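Local coordinates for inosine-uridine preferring nucleoside hydrolase family protein (Bacillus anthracis, PDB 2C40) that is a calcium-binding member of the inosine-uridine preferring nucleoside hydrolase family, with alpha-D-ribofuranose bound in its pocket, at residues A[50-55]-A[89-93]; A[64-68]-A[129-133]; A[183-187]-A[285-289]. All coordinates share one frame; numbering follows the deposited sequence. Where two conformers were deposited one is given.

Contact 1. Residues A[50-55]-A[89-93]; sequences KIIDRF and ILNES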
# COMPACT_ATOMS: atom_id res chain seq x y z
N LYS A 50 -8.30 16.51 1.00
CA LYS A 50 -8.28 16.07 2.42
C LYS A 50 -6.98 16.49 3.13
O LYS A 50 -6.94 16.73 4.33
CB LYS A 50 -8.43 14.54 2.51
CG LYS A 50 -9.72 13.96 1.89
CD LYS A 50 -9.83 12.48 2.12
CE LYS A 50 -10.91 11.89 1.26
NZ LYS A 50 -10.95 10.43 1.42
N ILE A 51 -5.90 16.56 2.37
CA ILE A 51 -4.61 16.98 2.95
C ILE A 51 -4.67 18.47 3.30
O ILE A 51 -4.21 18.89 4.35
CB ILE A 51 -3.43 16.65 2.03
CG1 ILE A 51 -3.21 15.15 2.03
CG2 ILE A 51 -2.14 17.35 2.52
CD1 ILE A 51 -2.28 14.61 0.92
N ILE A 52 -5.27 19.25 2.40
CA ILE A 52 -5.42 20.68 2.60
C ILE A 52 -6.38 20.89 3.77
O ILE A 52 -6.08 21.67 4.66
CB ILE A 52 -5.92 21.36 1.33
CG1 ILE A 52 -4.89 21.25 0.22
CG2 ILE A 52 -6.21 22.85 1.57
CD1 ILE A 52 -5.47 21.57 -1.16
N ASP A 53 -7.50 20.16 3.81
CA ASP A 53 -8.40 20.24 4.95
C ASP A 53 -7.71 19.98 6.29
O ASP A 53 -7.81 20.79 7.22
CB ASP A 53 -9.54 19.20 4.86
CG ASP A 53 -10.60 19.58 3.87
OD1 ASP A 53 -10.43 20.54 3.12
OD2 ASP A 53 -11.62 18.87 3.80
N ARG A 54 -7.03 18.85 6.40
CA ARG A 54 -6.48 18.44 7.69
C ARG A 54 -5.24 19.26 8.07
O ARG A 54 -5.10 19.66 9.24
CB ARG A 54 -6.12 16.97 7.68
CG ARG A 54 -5.59 16.46 9.02
CD ARG A 54 -6.56 15.51 9.71
NE ARG A 54 -6.20 15.29 11.11
CZ ARG A 54 -6.57 14.24 11.85
NH1 ARG A 54 -7.29 13.26 11.31
NH2 ARG A 54 -6.18 14.16 13.13
N PHE A 55 -4.38 19.54 7.09
CA PHE A 55 -3.06 20.06 7.37
C PHE A 55 -2.78 21.43 6.76
O PHE A 55 -1.69 21.96 6.94
CB PHE A 55 -2.02 19.05 6.86
CG PHE A 55 -2.09 17.71 7.51
CD1 PHE A 55 -2.18 16.55 6.72
CD2 PHE A 55 -2.01 17.57 8.89
CE1 PHE A 55 -2.22 15.31 7.31
CE2 PHE A 55 -2.04 16.30 9.48
CZ PHE A 55 -2.15 15.18 8.68
N ILE A 89 -6.26 8.91 8.95
CA ILE A 89 -5.88 10.28 9.26
C ILE A 89 -6.61 11.29 8.34
O ILE A 89 -7.03 12.33 8.78
CB ILE A 89 -4.31 10.49 9.27
CG1 ILE A 89 -3.91 11.93 9.11
CG2 ILE A 89 -3.62 9.83 8.11
CD1 ILE A 89 -4.25 12.75 10.25
N LEU A 90 -6.78 10.92 7.07
CA LEU A 90 -7.38 11.79 6.04
C LEU A 90 -8.90 11.72 5.93
O LEU A 90 -9.50 12.54 5.25
CB LEU A 90 -6.79 11.42 4.66
CG LEU A 90 -5.33 11.80 4.48
CD1 LEU A 90 -4.92 11.60 3.00
CD2 LEU A 90 -5.07 13.23 4.94
N ASN A 91 -9.49 10.71 6.57
CA ASN A 91 -10.93 10.44 6.52
C ASN A 91 -11.62 10.64 7.87
O ASN A 91 -12.83 10.48 7.98
CB ASN A 91 -11.17 8.99 6.07
CG ASN A 91 -10.76 8.78 4.64
OD1 ASN A 91 -11.42 9.22 3.72
ND2 ASN A 91 -9.64 8.11 4.45
N GLU A 92 -10.84 10.99 8.89
CA GLU A 92 -11.34 11.15 10.23
C GLU A 92 -12.46 12.21 10.35
O GLU A 92 -13.37 12.03 11.16
CB GLU A 92 -10.18 11.45 11.21
CG GLU A 92 -10.62 11.24 12.66
CD GLU A 92 -9.55 11.48 13.70
OE1 GLU A 92 -8.43 11.89 13.35
OE2 GLU A 92 -9.86 11.28 14.90
N SER A 93 -12.38 13.29 9.56
CA SER A 93 -13.35 14.42 9.59
C SER A 93 -14.69 14.09 8.97
O SER A 93 -15.68 14.77 9.21
CB SER A 93 -12.85 15.62 8.77
OG SER A 93 -11.55 16.00 9.16
O HOH W 1 -9.18 15.86 5.93
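Leu90 and Ile89 pack against Ile51 and Phe55 on the buried side of this contact. Leu90 CD2 lies 4.0 Å from Ile51 CG1. Ile89 CD1 approaches Phe55 CZ to 3.6 Å, the side chains crossing at about a right angle. All four residues are buried. Phe223 of helix 219-229 touches both Ile89 and Leu90. Helix 41-55 is the connecting helix of a beta-alpha-beta crossover between the parallel strands 27-34 and 62-64, and the short helix 88-91 leans on its last turns. The other side is polar and partly open to solvent. Lys50, extended beyond CG, donates a hydrogen bond from NZ to Asn91 OD1 at 2.6 Å, tilted from the carbonyl plane. Asp85 forms a salt bridge with NZ. One water donates to Lys50 O and weakly to Leu90 O. Arg54 has two conformers, so its bonds are less sure. In one, Ile89 CD1 sits over a guanidinium face. Arg54 NH1 bonds Ile89 O at 2.7 Å and forms a salt bridge with Glu92 OE1 on its anti side, guanidinium and carboxylate planes 43° apart. A further salt bridge joins Glu92 to Arg216 of the second subunit, which places this end of the contact at the subunit interface.

Contact 2. Residues A[64-68]-A[129-133]; sequences ASNSR and TDLAR
Asp130 OD1 takes hydrogen bonds from two serine hydroxyls, Ser65 OG at 2.5 Å and Ser67 OG at 2.7 Å. The two serines belong to an ST turn, in which Ser65 OG accepts from Ser67 N at 2.8 Å. The turn follows strand 62-64 of the parallel part of the sheet. Asp130 lies in the first turn of helix 129-137, which comes soon after strand 120-124 and the calcium ligand Thr125. Ser65 OG uses the syn lone pair of OD1. Ser67 OG comes from the anti side, well out of the carboxylate plane. Ser67 OG is itself an acceptor: Arg133 grips it side-on, with NH2 at 2.8 Å and NE at 3.2 Å, and OG lies close to the guanidinium plane. This buried hydroxyl therefore links the carboxylate to the guanidinium. Arg133 sits one helical turn after Thr129, and bends at chi2 and chi3 (132° and 75°) swing its guanidinium back to the loop. The negative carboxylate probably polarises both hydroxyls. Further out, backbone hydrogen bonds join Ser65 to Val34 and Ala64 to Ala105 at the start of the loop. Ile35 packs on Ser65, Ser67 and Asp130. His106 of helix 105-115 touches Arg133. Next to the bond from Ser67 OG to Asp130 OD1, Ser67 CB lies 3.3 Å from Thr129 OG1.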
# COMPACT_ATOMS: atom_id res chain seq x y z
N ALA A 64 -8.64 20.06 -11.39
CA ALA A 64 -8.40 18.85 -12.14
C ALA A 64 -7.95 19.15 -13.56
O ALA A 64 -8.63 19.90 -14.28
CB ALA A 64 -9.73 18.01 -12.16
N SER A 65 -6.83 18.54 -13.96
CA SER A 65 -6.37 18.61 -15.35
C SER A 65 -7.26 17.82 -16.30
O SER A 65 -7.91 16.87 -15.88
CB SER A 65 -4.95 18.05 -15.46
OG SER A 65 -4.51 18.08 -16.79
N ASN A 66 -7.34 18.25 -17.56
CA ASN A 66 -7.94 17.39 -18.59
C ASN A 66 -6.90 17.09 -19.65
O ASN A 66 -7.20 16.63 -20.75
CB ASN A 66 -9.30 17.91 -19.15
CG ASN A 66 -9.23 19.29 -19.81
OD1 ASN A 66 -10.27 19.84 -20.20
ND2 ASN A 66 -8.04 19.84 -19.97
N SER A 67 -5.64 17.30 -19.25
CA SER A 67 -4.50 16.98 -20.10
C SER A 67 -4.41 15.49 -20.23
O SER A 67 -4.77 14.73 -19.31
CB SER A 67 -3.22 17.56 -19.55
OG SER A 67 -3.17 18.99 -19.70
N ARG A 68 -3.98 15.06 -21.41
CA ARG A 68 -3.74 13.65 -21.67
C ARG A 68 -2.27 13.45 -22.00
O ARG A 68 -1.63 14.31 -22.56
CB ARG A 68 -4.59 13.21 -22.82
CG ARG A 68 -6.04 13.27 -22.54
CD ARG A 68 -6.80 13.08 -23.82
NE ARG A 68 -8.23 13.13 -23.59
CZ ARG A 68 -9.16 12.67 -24.44
NH1 ARG A 68 -8.79 12.09 -25.58
NH2 ARG A 68 -10.44 12.84 -24.16
N THR A 129 2.57 19.06 -19.09
CA THR A 129 1.58 19.36 -20.13
C THR A 129 0.51 20.41 -19.76
O THR A 129 0.12 21.19 -20.63
CB THR A 129 1.03 18.11 -20.90
OG1 THR A 129 -0.40 18.14 -21.10
CG2 THR A 129 1.53 16.85 -20.38
N ASP A 130 0.14 20.52 -18.47
CA ASP A 130 -0.77 21.64 -18.08
C ASP A 130 -0.11 23.02 -18.31
O ASP A 130 -0.80 24.01 -18.66
CB ASP A 130 -1.24 21.55 -16.61
CG ASP A 130 -2.25 20.43 -16.35
OD1 ASP A 130 -3.05 20.06 -17.24
OD2 ASP A 130 -2.26 19.92 -15.20
N LEU A 131 1.20 23.10 -18.09
CA LEU A 131 1.94 24.33 -18.38
C LEU A 131 2.17 24.61 -19.88
O LEU A 131 2.07 25.74 -20.34
CB LEU A 131 3.26 24.37 -17.60
CG LEU A 131 4.21 25.56 -17.82
CD1 LEU A 131 3.61 26.89 -17.41
CD2 LEU A 131 5.53 25.34 -17.09
N ALA A 132 2.55 23.60 -20.64
CA ALA A 132 2.72 23.74 -22.09
C ALA A 132 1.47 24.33 -22.67
O ALA A 132 1.49 25.27 -23.49
CB ALA A 132 2.99 22.34 -22.70
N ARG A 133 0.37 23.76 -22.23
CA ARG A 133 -0.96 24.13 -22.69
C ARG A 133 -1.37 25.54 -22.29
O ARG A 133 -1.88 26.25 -23.10
CB ARG A 133 -1.93 23.08 -22.16
CG ARG A 133 -3.23 23.08 -22.86
CD ARG A 133 -3.64 21.62 -23.26
NE ARG A 133 -4.09 20.88 -22.12
CZ ARG A 133 -5.36 20.60 -21.83
NH1 ARG A 133 -6.37 20.95 -22.64
NH2 ARG A 133 -5.62 19.91 -20.73

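Contact 3. Residues A[183-187]-A[285-289]; sequences RVWEA and GRPVH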
# COMPACT_ATOMS: atom_id res chain seq x y z
N ARG A 183 7.99 22.68 -25.56
CA ARG A 183 7.24 23.95 -25.43
C ARG A 183 7.66 24.81 -24.22
O ARG A 183 7.81 26.05 -24.31
CB ARG A 183 5.82 23.62 -25.15
CG ARG A 183 4.97 23.71 -26.27
CD ARG A 183 4.15 25.01 -26.23
NE ARG A 183 3.81 25.30 -27.62
CZ ARG A 183 3.06 24.52 -28.38
NH1 ARG A 183 2.51 23.42 -27.88
NH2 ARG A 183 2.83 24.85 -29.64
N VAL A 184 7.80 24.15 -23.07
CA VAL A 184 8.24 24.86 -21.86
C VAL A 184 9.67 25.34 -22.10
O VAL A 184 10.02 26.52 -21.85
CB VAL A 184 8.14 23.99 -20.61
CG1 VAL A 184 8.83 24.66 -19.43
CG2 VAL A 184 6.67 23.68 -20.30
N TRP A 185 10.49 24.47 -22.68
CA TRP A 185 11.87 24.82 -22.97
C TRP A 185 11.97 26.02 -23.93
O TRP A 185 12.93 26.78 -23.82
CB TRP A 185 12.63 23.65 -23.56
CG TRP A 185 13.65 22.94 -22.69
CD1 TRP A 185 14.96 22.71 -23.00
CD2 TRP A 185 13.45 22.35 -21.40
NE1 TRP A 185 15.58 22.03 -22.01
CE2 TRP A 185 14.67 21.78 -21.02
CE3 TRP A 185 12.35 22.25 -20.54
CZ2 TRP A 185 14.83 21.11 -19.82
CZ3 TRP A 185 12.52 21.62 -19.34
CH2 TRP A 185 13.75 21.06 -18.98
N GLU A 186 11.02 26.21 -24.84
CA GLU A 186 11.11 27.35 -25.72
C GLU A 186 10.62 28.64 -25.05
O GLU A 186 10.96 29.72 -25.50
CB GLU A 186 10.45 27.09 -27.09
CG GLU A 186 8.99 26.74 -27.02
CD GLU A 186 8.32 26.67 -28.41
OE1 GLU A 186 7.98 27.75 -28.98
OE2 GLU A 186 8.11 25.56 -28.91
N ALA A 187 9.83 28.55 -23.99
CA ALA A 187 9.34 29.76 -23.30
C ALA A 187 10.48 30.59 -22.69
O ALA A 187 11.55 30.06 -22.29
CB ALA A 187 8.33 29.39 -22.20
N GLY A 285 21.95 24.67 -26.65
CA GLY A 285 20.64 24.60 -26.00
C GLY A 285 20.29 25.77 -25.10
O GLY A 285 20.98 26.76 -25.09
N ARG A 286 19.19 25.67 -24.37
CA ARG A 286 18.73 26.71 -23.48
C ARG A 286 19.17 26.45 -22.01
O ARG A 286 19.36 25.29 -21.59
CB ARG A 286 17.21 26.88 -23.55
CG ARG A 286 16.42 25.70 -23.02
CD ARG A 286 15.10 26.17 -22.38
NE ARG A 286 15.36 26.79 -21.11
CZ ARG A 286 14.64 27.75 -20.54
NH1 ARG A 286 13.50 28.22 -21.04
NH2 ARG A 286 15.10 28.24 -19.39
N PRO A 287 19.39 27.53 -21.26
CA PRO A 287 19.86 27.42 -19.88
C PRO A 287 18.86 26.82 -18.88
O PRO A 287 17.67 27.20 -18.81
CB PRO A 287 20.24 28.87 -19.53
CG PRO A 287 19.41 29.70 -20.46
CD PRO A 287 19.37 28.95 -21.71
N VAL A 288 19.40 25.89 -18.11
CA VAL A 288 18.68 25.17 -17.11
C VAL A 288 19.62 25.07 -15.91
O VAL A 288 20.80 24.81 -16.05
CB VAL A 288 18.17 23.80 -17.71
CG1 VAL A 288 18.12 22.77 -16.77
CG2 VAL A 288 16.78 23.97 -18.33
N HIS A 289 19.06 25.31 -14.73
CA HIS A 289 19.79 25.32 -13.46
C HIS A 289 19.55 24.01 -12.72
O HIS A 289 18.54 23.79 -12.08
CB HIS A 289 19.32 26.54 -12.65
CG HIS A 289 19.33 27.82 -13.43
ND1 HIS A 289 20.50 28.45 -13.80
CD2 HIS A 289 18.33 28.56 -13.95
CE1 HIS A 289 20.21 29.53 -14.50
NE2 HIS A 289 18.90 29.61 -14.61
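Arg286 reaches from its strand to Trp185 and the end of helix 178-186. Its CB points at the helix. With chi1 at 67°, CG sits between the backbone N and the carbonyl carbon, and lies 3.3 Å from Trp185 CD1. CD crosses the indole, 3.6 Å from Trp185 CG, and the two side chains meet at about a right angle. The very short approach of CD to the Trp185 carbonyl is doubtful. NE lies over one face of the ring system. It also donates to Pro287 O of its own strand at 3.3 Å. NH2 donates to the same oxygen at 2.8 Å, so the guanidinium holds Pro287 O side-on and nearly in its plane. Ile189 O is a second acceptor for NH2. Arg286 NH1 bonds Trp185 O at 3.2 Å, though the place of that oxygen is less sure. Ala187 O, just past the helix, lies 3.0 Å from Arg286 NH1. Further along the strand, Val288 CG2 packs 3.8 Å from Trp185 CZ2. Helix 178-186 thus packs through Trp185 on strand 286-292 and its neighbours 191-194 and 261-269 in the mixed sheet. Trp185 NE1 is buried with no partner in the model. Ring and guanidinium planes stand 59° apart, and the cation-pi distance is long. The charge probably acts mainly through carbonyl oxygens, while the indole offers mostly apolar packing.

From the N terminus, contact 1 opens first, at the end of helix 41-55. Contact 2 opens at 64-68, before contact 1 closes at 89-93, and itself closes at 129-133. The two loops therefore cross, although the nearest atoms of contacts 1 and 2 are about 11 Å apart. Contact 3 follows in series, closing a long loop from 183-187 to 285-289. Contact 1 ties helix 41-55 to the short helix 88-91. Contact 2 joins the loop after strand 62-64 to helix 129-137. Contact 3 fastens helix 178-186 to strand 286-292. Contacts 2 and 3 touch, with Leu131 CD2 lying 3.8 Å from Val184 CG2. Contacts 1 and 3 lie on opposite sides of the chain's centre.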